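Local coordinates for haloacid dehalogenase/epoxide hydrolase family (Corynebacterium glutamicum ATCC 13032, PDB 2PR7), which is uncharacterised but probably acts as a metal-dependent hydrolase of the haloacid dehalogenase superfamily, at residues R3-D8 with V35-L40. Numbering follows the deposited sequence.
With CA (calcium ion), chain C.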
ATOM      1  N   ARG A   3       3.560 -10.761  -4.341  1.00 26.27           N
ATOM      2  CA  ARG A   3       3.271 -11.270  -3.026  1.00 26.39           C
ATOM      3  C   ARG A   3       3.012 -10.154  -2.015  1.00 20.98           C
ATOM      4  O   ARG A   3       2.553 -10.446  -0.926  1.00 23.21           O
ATOM      5  CB  ARG A   3       4.506 -12.040  -2.525  1.00 26.88           C
ATOM      6  CG  ARG A   3       4.911 -13.312  -3.291  1.00 38.69           C
ATOM      7  CD  ARG A   3       3.762 -14.273  -3.547  1.00 47.09           C
ATOM      8  NE  ARG A   3       2.843 -14.406  -2.420  1.00 51.61           N
ATOM      9  CZ  ARG A   3       1.536 -14.655  -2.542  1.00 56.46           C
ATOM     10  NH1 ARG A   3       0.958 -14.805  -3.732  1.00 58.85           N
ATOM     11  NH2 ARG A   3       0.785 -14.763  -1.459  1.00 62.25           N
ATOM     12  N   GLY A   4       3.347  -8.914  -2.342  1.00 18.89           N
ATOM     13  CA  GLY A   4       3.265  -7.828  -1.407  1.00 20.05           C
ATOM     14  C   GLY A   4       2.531  -6.642  -2.002  1.00 20.33           C
ATOM     15  O   GLY A   4       2.774  -6.276  -3.142  1.00 19.64           O
ATOM     16  N   LEU A   5       1.649  -6.031  -1.205  1.00 19.50           N
ATOM     17  CA  LEU A   5       0.891  -4.818  -1.586  1.00 18.82           C
ATOM     18  C   LEU A   5       1.197  -3.719  -0.594  1.00 19.35           C
ATOM     19  O   LEU A   5       0.827  -3.826   0.605  1.00 20.81           O
ATOM     20  CB  LEU A   5      -0.596  -5.142  -1.607  1.00 19.48           C
ATOM     21  CG  LEU A   5      -1.613  -3.996  -1.848  1.00 19.15           C
ATOM     22  CD1 LEU A   5      -1.328  -3.235  -3.161  1.00 22.23           C
ATOM     23  CD2 LEU A   5      -3.032  -4.584  -1.851  1.00 22.97           C
ATOM     24  N   ILE A   6       1.817  -2.660  -1.125  1.00 20.07           N
ATOM     25  CA  ILE A   6       2.269  -1.496  -0.343  1.00 20.01           C
ATOM     26  C   ILE A   6       1.360  -0.337  -0.816  1.00 18.48           C
ATOM     27  O   ILE A   6       1.287  -0.070  -2.009  1.00 19.67           O
ATOM     28  CB  ILE A   6       3.735  -1.169  -0.543  1.00 20.20           C
ATOM     29  CG1 ILE A   6       4.648  -2.382  -0.246  1.00 19.20           C
ATOM     30  CG2 ILE A   6       4.104   0.106   0.283  1.00 19.10           C
ATOM     31  CD1 ILE A   6       6.128  -2.155  -0.568  1.00 22.53           C
ATOM     32  N   VAL A   7       0.589   0.266   0.084  1.00 18.61           N
ATOM     33  CA  VAL A   7      -0.353   1.326  -0.293  0.50 17.68           C
ATOM     34  C   VAL A   7      -0.175   2.569   0.546  1.00 18.60           C
ATOM     35  O   VAL A   7       0.230   2.478   1.690  1.00 19.13           O
ATOM     36  CB  VAL A   7      -1.810   0.876  -0.189  0.50 18.79           C
ATOM     37  CG1 VAL A   7      -2.009  -0.544  -0.822  0.50 17.29           C
ATOM     38  CG2 VAL A   7      -2.287   0.872   1.227  0.50 22.73           C
ATOM     39  N   ASP A   8      -0.442   3.717  -0.066  1.00 20.49           N
ATOM     40  CA  ASP A   8      -0.422   4.972   0.667  1.00 22.50           C
ATOM     41  C   ASP A   8      -1.694   5.065   1.439  1.00 22.91           C
ATOM     42  O   ASP A   8      -2.646   4.324   1.189  1.00 22.25           O
ATOM     43  CB  ASP A   8      -0.227   6.199  -0.227  1.00 25.20           C
ATOM     44  CG  ASP A   8       0.256   7.417   0.570  1.00 26.05           C
ATOM     45  OD1 ASP A   8       0.434   7.351   1.837  1.00 29.67           O
ATOM     46  OD2 ASP A   8       0.493   8.411  -0.034  1.00 29.97           O
ATOM     47  N   VAL A  35      -1.494 -12.380   0.371  1.00 19.01           N
ATOM     48  CA  VAL A  35      -0.737 -11.188  -0.003  1.00 19.48           C
ATOM     49  C   VAL A  35      -0.401 -10.425   1.258  1.00 20.17           C
ATOM     50  O   VAL A  35      -1.263 -10.169   2.047  1.00 18.95           O
ATOM     51  CB  VAL A  35      -1.568 -10.335  -0.949  1.00 17.24           C
ATOM     52  CG1 VAL A  35      -0.889  -8.949  -1.213  1.00 18.39           C
ATOM     53  CG2 VAL A  35      -1.769 -11.084  -2.255  1.00 20.87           C
ATOM     54  N   GLY A  36       0.857 -10.071   1.470  1.00 19.30           N
ATOM     55  CA  GLY A  36       1.212  -9.206   2.585  1.00 20.73           C
ATOM     56  C   GLY A  36       0.885  -7.755   2.271  1.00 21.33           C
ATOM     57  O   GLY A  36       0.982  -7.327   1.133  1.00 19.47           O
ATOM     58  N   THR A  37       0.435  -7.022   3.281  1.00 20.04           N
ATOM     59  CA  THR A  37      -0.064  -5.671   3.076  1.00 18.74           C
ATOM     60  C   THR A  37       0.582  -4.698   4.030  1.00 21.30           C
ATOM     61  O   THR A  37       0.659  -4.938   5.231  1.00 19.87           O
ATOM     62  CB  THR A  37      -1.595  -5.604   3.227  1.00 19.49           C
ATOM     63  OG1 THR A  37      -2.023  -6.176   4.481  1.00 22.66           O
ATOM     64  CG2 THR A  37      -2.227  -6.372   2.100  1.00 21.14           C
ATOM     65  N   VAL A  38       1.084  -3.595   3.467  1.00 20.14           N
ATOM     66  CA  VAL A  38       1.720  -2.531   4.239  1.00 18.69           C
ATOM     67  C   VAL A  38       1.179  -1.185   3.794  1.00 18.94           C
ATOM     68  O   VAL A  38       1.040  -0.939   2.593  1.00 20.11           O
ATOM     69  CB  VAL A  38       3.251  -2.502   4.049  1.00 23.45           C
ATOM     70  CG1 VAL A  38       3.874  -1.439   4.962  1.00 21.69           C
ATOM     71  CG2 VAL A  38       3.829  -3.795   4.355  1.00 24.16           C
ATOM     72  N   ILE A  39       0.867  -0.315   4.747  1.00 18.22           N
ATOM     73  CA  ILE A  39       0.608   1.084   4.461  1.00 17.63           C
ATOM     74  C   ILE A  39       1.940   1.777   4.656  1.00 20.11           C
ATOM     75  O   ILE A  39       2.561   1.654   5.722  1.00 19.51           O
ATOM     76  CB  ILE A  39      -0.452   1.710   5.396  1.00 17.38           C
ATOM     77  CG1 ILE A  39      -1.825   1.086   5.126  1.00 21.19           C
ATOM     78  CG2 ILE A  39      -0.481   3.226   5.229  1.00 19.08           C
ATOM     79  CD1 ILE A  39      -2.938   1.513   6.037  1.00 20.19           C
ATOM     80  N   LEU A  40       2.390   2.455   3.605  1.00 18.45           N
ATOM     81  CA  LEU A  40       3.643   3.235   3.637  1.00 17.01           C
ATOM     82  C   LEU A  40       3.230   4.651   3.359  1.00 19.47           C
ATOM     83  O   LEU A  40       2.841   5.003   2.230  1.00 18.79           O
ATOM     84  CB  LEU A  40       4.687   2.783   2.628  1.00 18.49           C
ATOM     85  CG  LEU A  40       6.035   3.512   2.580  1.00 18.96           C
ATOM     86  CD1 LEU A  40       6.803   3.323   3.904  1.00 20.35           C
ATOM     87  CD2 LEU A  40       6.836   3.043   1.397  1.00 18.36           C
TER
HETATM   88 CA    CA C 137      -0.671  10.086  -0.900  0.50 24.46          CA
HETATM   89  O   HOH W   1       0.234  11.971   0.362  1.00 41.47           O
HETATM   90  O   HOH W   2      -1.504  12.666  -0.940  1.00 49.87           O
HETATM   91  O   HOH W   3       1.316  10.241  -2.297  1.00 24.69           O
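The guanidinium of R3 curls back beside the start of 35-40, its NH2 3.8 Å from V35 N in an oblique approach; bends at chi2 and chi3 turn the chain this way, and NH2 also makes weak hydrogen bonds to the carbonyls of N33 and G34. At the opposite end the D8 carboxylate uses its two oxygens differently: OD2 binds the calcium ion at 2.2 Å, whereas OD1 lies 3.4 Å from L40 O. K74 NZ hydrogen-bonds L40 O and makes a long, weak ion pair with OD1. Between these ends, strands 4-7 and 36-40 run parallel, their axes 20° apart, and are joined by five backbone hydrogen bonds: G36 N to R3 O, L5 N to G36 O, V38 N to L5 O, V7 N to V38 O and L40 N to V7 O. The carbonyls of R3, L5 and V7 also receive CA-H contacts from V35, T37 and I39. On one face I6 and L40 lie side by side, CG2 of I6 3.6 Å from CB of L40, packed against helix 77-86, I6 on A83 and L40 on A83 and F80. With chi1 at -55°, I6 places CG2 anti to its backbone N, alongside CB of L40. The other face carries L5, V7, T37 and I39: CB of L5 meets CG1 of V35 at 3.8 Å, and V7, modelled in two conformers, passes obliquely across I39 in the one given here. Helix 17-32 covers L5, V35 and T37 through L27 and A30. These two strands, connected through that helix, form a beta-alpha-beta unit at the centre of the Rossmann-like HAD fold, where D8, A10 and D99 hold the metal at the C-terminal ends of the parallel strands.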